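Local coordinates for protein glucosamine kinase (Streptacidiphilus jiangxiensis, PDB 6HWJ) that catalyses the magnesium- and ATP-dependent phosphorylation of D-glucosamine to D-glucosamine 6-phosphate and, to a lesser extent, also acts on glucose, at residues E162-W167 with R312-D317; A186-A191 with Q305-D310. All blocks are in the same frame, centred on the assembly; numbering follows the deposited sequence.

Contact 1: residues E162-W167 with R312-D317. With MG (magnesium ion), chain C; MG (magnesium ion), chain F.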
loop_
_atom_site.group_PDB
_atom_site.type_symbol
_atom_site.label_atom_id
_atom_site.label_comp_id
_atom_site.label_asym_id
_atom_site.label_seq_id
_atom_site.Cartn_x
_atom_site.Cartn_y
_atom_site.Cartn_z
ATOM N N GLU A 162 -11.667 -9.724 -1.243
ATOM C CA GLU A 162 -11.221 -9.096 -2.490
ATOM C C GLU A 162 -9.768 -8.640 -2.351
ATOM O O GLU A 162 -9.427 -7.469 -2.418
ATOM C CB GLU A 162 -12.148 -7.950 -2.863
ATOM C CG GLU A 162 -13.465 -8.452 -3.442
ATOM C CD GLU A 162 -14.442 -7.339 -3.684
ATOM O OE1 GLU A 162 -14.494 -6.835 -4.822
ATOM O OE2 GLU A 162 -15.143 -6.969 -2.720
ATOM N N MET A 163 -8.920 -9.641 -2.125
ATOM C CA MET A 163 -7.482 -9.509 -1.995
ATOM C C MET A 163 -6.882 -10.895 -2.243
ATOM O O MET A 163 -7.583 -11.894 -2.094
ATOM C CB MET A 163 -7.096 -8.998 -0.602
ATOM C CG MET A 163 -7.560 -9.876 0.528
ATOM S SD MET A 163 -6.982 -9.307 2.154
ATOM C CE MET A 163 -7.867 -10.394 3.233
ATOM N N PRO A 164 -5.606 -10.983 -2.607
ATOM C CA PRO A 164 -4.974 -12.309 -2.692
ATOM C C PRO A 164 -5.215 -13.047 -1.385
ATOM O O PRO A 164 -4.989 -12.499 -0.299
ATOM C CB PRO A 164 -3.491 -11.996 -2.914
ATOM C CG PRO A 164 -3.448 -10.596 -3.436
ATOM C CD PRO A 164 -4.628 -9.895 -2.770
ATOM N N ARG A 165 -5.738 -14.269 -1.483
ATOM C CA ARG A 165 -6.094 -14.993 -0.281
ATOM C C ARG A 165 -4.877 -15.073 0.652
ATOM O O ARG A 165 -3.803 -15.500 0.222
ATOM C CB ARG A 165 -6.585 -16.409 -0.616
ATOM C CG ARG A 165 -6.997 -17.194 0.633
ATOM C CD ARG A 165 -6.889 -18.692 0.425
ATOM N NE ARG A 165 -8.045 -19.243 -0.274
ATOM C CZ ARG A 165 -9.123 -19.746 0.323
ATOM N NH1 ARG A 165 -10.114 -20.224 -0.413
ATOM N NH2 ARG A 165 -9.215 -19.767 1.645
ATOM N N PRO A 166 -5.005 -14.671 1.913
ATOM C CA PRO A 166 -3.890 -14.831 2.848
ATOM C C PRO A 166 -3.735 -16.281 3.260
ATOM O O PRO A 166 -4.715 -16.958 3.577
ATOM C CB PRO A 166 -4.286 -13.945 4.035
ATOM C CG PRO A 166 -5.764 -13.982 4.015
ATOM C CD PRO A 166 -6.169 -14.020 2.557
ATOM N N TRP A 167 -2.487 -16.744 3.243
ATOM C CA TRP A 167 -2.103 -18.039 3.767
ATOM C C TRP A 167 -1.521 -17.949 5.166
ATOM O O TRP A 167 -1.813 -18.791 6.015
ATOM C CB TRP A 167 -1.054 -18.693 2.857
ATOM C CG TRP A 167 -1.565 -19.198 1.541
ATOM C CD1 TRP A 167 -2.575 -18.672 0.790
ATOM C CD2 TRP A 167 -1.066 -20.330 0.816
ATOM N NE1 TRP A 167 -2.738 -19.403 -0.356
ATOM C CE2 TRP A 167 -1.827 -20.430 -0.369
ATOM C CE3 TRP A 167 -0.052 -21.265 1.054
ATOM C CZ2 TRP A 167 -1.603 -21.419 -1.315
ATOM C CZ3 TRP A 167 0.165 -22.267 0.122
ATOM C CH2 TRP A 167 -0.609 -22.339 -1.050
ATOM N N ARG A 312 -12.726 -10.729 -11.120
ATOM C CA ARG A 312 -12.402 -10.700 -9.702
ATOM C C ARG A 312 -11.430 -9.562 -9.418
ATOM O O ARG A 312 -10.442 -9.392 -10.152
ATOM C CB ARG A 312 -11.783 -12.030 -9.268
ATOM C CG ARG A 312 -12.740 -13.209 -9.314
ATOM C CD ARG A 312 -12.023 -14.494 -8.965
ATOM N NE ARG A 312 -12.940 -15.528 -8.496
ATOM C CZ ARG A 312 -13.680 -16.299 -9.291
ATOM N NH1 ARG A 312 -14.485 -17.214 -8.764
ATOM N NH2 ARG A 312 -13.620 -16.152 -10.608
ATOM N N TYR A 313 -11.714 -8.789 -8.360
ATOM C CA TYR A 313 -10.884 -7.664 -7.946
ATOM C C TYR A 313 -10.136 -8.006 -6.662
ATOM O O TYR A 313 -10.703 -8.624 -5.757
ATOM C CB TYR A 313 -11.748 -6.407 -7.710
ATOM C CG TYR A 313 -12.376 -5.862 -8.964
ATOM C CD1 TYR A 313 -13.433 -6.511 -9.580
ATOM C CD2 TYR A 313 -11.891 -4.701 -9.544
ATOM C CE1 TYR A 313 -14.012 -6.004 -10.753
ATOM C CE2 TYR A 313 -12.459 -4.185 -10.699
ATOM C CZ TYR A 313 -13.514 -4.823 -11.287
ATOM O OH TYR A 313 -14.038 -4.298 -12.449
ATOM N N ALA A 314 -8.874 -7.582 -6.574
ATOM C CA ALA A 314 -8.026 -7.903 -5.427
ATOM C C ALA A 314 -7.155 -6.699 -5.092
ATOM O O ALA A 314 -6.384 -6.250 -5.937
ATOM C CB ALA A 314 -7.147 -9.122 -5.739
ATOM N N VAL A 315 -7.269 -6.186 -3.863
ATOM C CA VAL A 315 -6.466 -5.045 -3.422
ATOM C C VAL A 315 -5.174 -5.568 -2.811
ATOM O O VAL A 315 -5.153 -6.624 -2.147
ATOM C CB VAL A 315 -7.248 -4.151 -2.446
ATOM C CG1 VAL A 315 -7.750 -4.937 -1.262
ATOM C CG2 VAL A 315 -6.336 -2.977 -1.964
ATOM N N VAL A 316 -4.072 -4.860 -3.071
ATOM C CA VAL A 316 -2.767 -5.225 -2.529
ATOM C C VAL A 316 -2.082 -3.975 -1.988
ATOM O O VAL A 316 -2.608 -2.868 -2.097
ATOM C CB VAL A 316 -1.876 -5.905 -3.579
ATOM C CG1 VAL A 316 -2.521 -7.173 -4.082
ATOM C CG2 VAL A 316 -1.637 -4.964 -4.743
ATOM N N ASP A 317 -0.900 -4.175 -1.382
ATOM C CA ASP A 317 0.013 -3.085 -0.989
ATOM C C ASP A 317 -0.502 -2.337 0.238
ATOM O O ASP A 317 -1.002 -1.216 0.125
ATOM C CB ASP A 317 0.196 -2.136 -2.179
ATOM C CG ASP A 317 1.461 -1.274 -2.061
ATOM O OD1 ASP A 317 1.986 -1.125 -0.942
ATOM O OD2 ASP A 317 1.913 -0.749 -3.112
HETATM MG MG MG C . 1.428 -0.792 -5.238
HETATM MG MG MG F . 3.866 -0.048 -0.598
HETATM O O HOH W 1 3.710 0.902 -2.501
HETATM O O HOH W 2 0.901 -0.626 -7.378
HETATM O O HOH W 3 1.048 -2.760 -5.625
HETATM O O HOH W 4 3.327 -1.465 -6.045
HETATM O O HOH W 5 2.289 1.440 -0.250
#
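The backbones of Glu162 and Val315 join in one nearly straight hydrogen bond, Val315 N to Glu162 O at 2.9 Å and 165° at the hydrogen. The donor sits 33° out of the carbonyl plane, and a weaker CA-H...O contact from the preceding residue, Ala314 CA at 3.3 Å, supplements it at the same oxygen. Glu162 runs beside Tyr313, its CB methylene 3.3 Å from the carbonyl oxygen Tyr313 O, while its carboxylate forms a salt bridge with Arg228 on helix 212-234.

Apolar contacts follow along the chain. Ala314, small enough for a close crossing, lays its CB 3.8 Å from Met163 CA. Pro164 brings the CG-CD side of its rigid ring against Val316, with its CG 3.6 Å from Val316 CG1; that branch stands anti to its own carbonyl carbon (chi1 -60°), and the two side chains cross at about a right angle.

Metal coordination begins just beyond the strand. Asp317 binds one magnesium ion through OD1 and a second through OD2, each at 2.2 Å, a bridging role suited to the two oxygens of a short aspartate side chain. The loop before strand 166-172 thus packs against the strand leading into the two-magnesium site of this kinase.

Contact 2: residues A186-A191 with Q305-D310. With MG (magnesium ion), chain C.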
loop_
_atom_site.group_PDB
_atom_site.type_symbol
_atom_site.label_atom_id
_atom_site.label_comp_id
_atom_site.label_asym_id
_atom_site.label_seq_id
_atom_site.Cartn_x
_atom_site.Cartn_y
_atom_site.Cartn_z
ATOM N N ALA A 186 -1.893 -15.719 -1.748
ATOM C CA ALA A 186 -2.095 -16.424 -2.996
ATOM C C ALA A 186 -1.384 -15.701 -4.127
ATOM O O ALA A 186 -1.281 -14.466 -4.134
ATOM C CB ALA A 186 -3.585 -16.542 -3.309
ATOM N N TYR A 187 -0.844 -16.483 -5.050
ATOM C CA TYR A 187 -0.220 -15.984 -6.271
ATOM C C TYR A 187 -1.292 -15.860 -7.351
ATOM O O TYR A 187 -2.058 -16.794 -7.567
ATOM C CB TYR A 187 0.876 -16.967 -6.712
ATOM C CG TYR A 187 1.615 -16.625 -7.992
ATOM C CD1 TYR A 187 2.046 -15.333 -8.243
ATOM C CD2 TYR A 187 1.918 -17.613 -8.922
ATOM C CE1 TYR A 187 2.745 -15.031 -9.399
ATOM C CE2 TYR A 187 2.617 -17.321 -10.076
ATOM C CZ TYR A 187 3.030 -16.030 -10.307
ATOM O OH TYR A 187 3.722 -15.722 -11.454
ATOM N N LEU A 188 -1.321 -14.714 -8.031
ATOM C CA LEU A 188 -2.312 -14.411 -9.062
ATOM C C LEU A 188 -1.583 -14.145 -10.371
ATOM O O LEU A 188 -1.439 -12.985 -10.780
ATOM C CB LEU A 188 -3.159 -13.212 -8.635
ATOM C CG LEU A 188 -3.859 -13.329 -7.267
ATOM C CD1 LEU A 188 -4.711 -12.110 -6.987
ATOM C CD2 LEU A 188 -4.719 -14.570 -7.214
ATOM N N PRO A 189 -1.145 -15.193 -11.077
ATOM C CA PRO A 189 -0.242 -14.971 -12.223
ATOM C C PRO A 189 -0.876 -14.186 -13.362
ATOM O O PRO A 189 -0.188 -13.390 -14.011
ATOM C CB PRO A 189 0.137 -16.402 -12.665
ATOM C CG PRO A 189 -0.998 -17.262 -12.201
ATOM C CD PRO A 189 -1.499 -16.616 -10.905
ATOM N N GLY A 190 -2.159 -14.370 -13.614
ATOM C CA GLY A 190 -2.802 -13.682 -14.725
ATOM C C GLY A 190 -3.542 -12.415 -14.351
ATOM O O GLY A 190 -4.653 -12.182 -14.841
ATOM N N ALA A 191 -2.930 -11.572 -13.514
ATOM C CA ALA A 191 -3.604 -10.415 -12.941
ATOM C C ALA A 191 -2.839 -9.136 -13.265
ATOM O O ALA A 191 -1.630 -9.045 -13.030
ATOM C CB ALA A 191 -3.754 -10.572 -11.422
ATOM N N GLN A 305 -3.326 -0.204 -7.121
ATOM C CA GLN A 305 -3.292 -1.174 -6.037
ATOM C C GLN A 305 -4.386 -2.225 -6.195
ATOM O O GLN A 305 -4.582 -3.041 -5.293
ATOM C CB GLN A 305 -3.459 -0.491 -4.683
ATOM C CG GLN A 305 -2.589 0.749 -4.457
ATOM C CD GLN A 305 -1.122 0.420 -4.309
ATOM O OE1 GLN A 305 -0.612 -0.539 -4.908
ATOM N NE2 GLN A 305 -0.420 1.215 -3.486
ATOM N N ILE A 306 -5.129 -2.193 -7.300
ATOM C CA ILE A 306 -6.235 -3.129 -7.523
ATOM C C ILE A 306 -5.881 -4.027 -8.696
ATOM O O ILE A 306 -5.750 -3.557 -9.836
ATOM C CB ILE A 306 -7.569 -2.405 -7.782
ATOM C CG1 ILE A 306 -7.855 -1.361 -6.691
ATOM C CG2 ILE A 306 -8.700 -3.440 -7.863
ATOM C CD1 ILE A 306 -8.143 -1.933 -5.311
ATOM N N LEU A 307 -5.755 -5.321 -8.422
ATOM C CA LEU A 307 -5.602 -6.324 -9.458
ATOM C C LEU A 307 -6.977 -6.798 -9.923
ATOM O O LEU A 307 -7.900 -6.918 -9.116
ATOM C CB LEU A 307 -4.796 -7.500 -8.933
ATOM C CG LEU A 307 -3.463 -7.115 -8.283
ATOM C CD1 LEU A 307 -2.799 -8.346 -7.674
ATOM C CD2 LEU A 307 -2.541 -6.444 -9.270
ATOM N N ARG A 308 -7.108 -7.058 -11.231
ATOM C CA ARG A 308 -8.343 -7.585 -11.795
ATOM C C ARG A 308 -8.033 -8.729 -12.744
ATOM O O ARG A 308 -7.157 -8.601 -13.603
ATOM C CB ARG A 308 -9.133 -6.496 -12.541
ATOM C CG ARG A 308 -10.520 -6.944 -12.912
ATOM C CD ARG A 308 -11.324 -5.860 -13.572
ATOM N NE ARG A 308 -10.973 -5.663 -14.969
ATOM C CZ ARG A 308 -11.544 -4.754 -15.757
ATOM N NH1 ARG A 308 -11.162 -4.637 -17.012
ATOM N NH2 ARG A 308 -12.507 -3.974 -15.284
ATOM N N ALA A 309 -8.739 -9.846 -12.580
ATOM C CA ALA A 309 -8.676 -10.959 -13.520
ATOM C C ALA A 309 -9.995 -11.722 -13.491
ATOM O O ALA A 309 -10.497 -12.060 -12.417
ATOM C CB ALA A 309 -7.510 -11.904 -13.178
ATOM N N ASP A 310 -10.549 -11.997 -14.665
ATOM C CA ASP A 310 -11.780 -12.793 -14.778
ATOM C C ASP A 310 -12.913 -12.218 -13.919
ATOM O O ASP A 310 -13.693 -12.949 -13.310
ATOM C CB ASP A 310 -11.523 -14.247 -14.393
ATOM C CG ASP A 310 -10.339 -14.840 -15.119
ATOM O OD1 ASP A 310 -10.234 -14.647 -16.347
ATOM O OD2 ASP A 310 -9.509 -15.479 -14.446
HETATM MG MG MG C . 1.428 -0.792 -5.238
HETATM O O HOH W 2 0.901 -0.626 -7.378
HETATM O O HOH W 3 1.048 -2.760 -5.625
HETATM O O HOH W 4 3.327 -1.465 -6.045
#
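Across this contact the backbones approach without a mutual hydrogen bond: a type I beta turn from Leu188 to Ala191 brings Ala191 CA within 5.1 Å of Ala309 CA on strand 306-309. Pro189, with a ring-restricted phi, fits the first central position of the turn; Gly190, with no side chain, takes the second and presents its carbonyl oxygen to Ala309.

The side chains that meet are small or aliphatic. Ala309 directs its methyl at the turn, placing CB 3.3 Å from Gly190 O, and the methyl of Ala191 lies 4.4 Å from that same Ala309 CB. Ala191 CB also rests 4.1 Å from Leu307 CB, against the base of the leucine instead of its branches. Farther out, Leu307 and Leu188 touch by single methyls, CD1 to CD1 at 4.3 Å. Leu307 gets there with CG anti to its carbonyl carbon (chi1 -52°) and an extended chi2. Arg308, between Leu307 and Ala309 in the strand, points its CB away from the turn, and its guanidinium forms a salt bridge with Asp201.

At the start of the strand, Gln305 bends at chi2 (-70°) and gives OE1 to a magnesium ion at 2.1 Å; its NE2 is held by Asp300 O, which would fix the rotation of the amide. Leu188 is inferred to line the ATP site together with Ala186 and Tyr187. The contact sets their loop, after strand 179-186, beside strand 306-309, which starts next to Gln305, consistent with a nucleotide site between two parts of the fold, near the magnesium ions.

How the contacts relate
From the N terminus the chain first passes 162-167, entering the six-stranded sheet, and returns along strand 179-186 to 186-191, where it leaves that sheet. A largely helical excursion then leads to 305-310, closing the loop of contact 2; the hairpin turns back at once through 312-317, closing contact 1 around it. Contact 2 is therefore nested inside contact 1. The two are joined on both sides: Arg165 O and Ala186 N meet at 2.8 Å, and Ala314 O and Leu307 N at 2.7 Å, each a probable hydrogen bond. Together they tie the six-stranded sheet to the hairpin, while Gln305 and Asp317 share one magnesium ion.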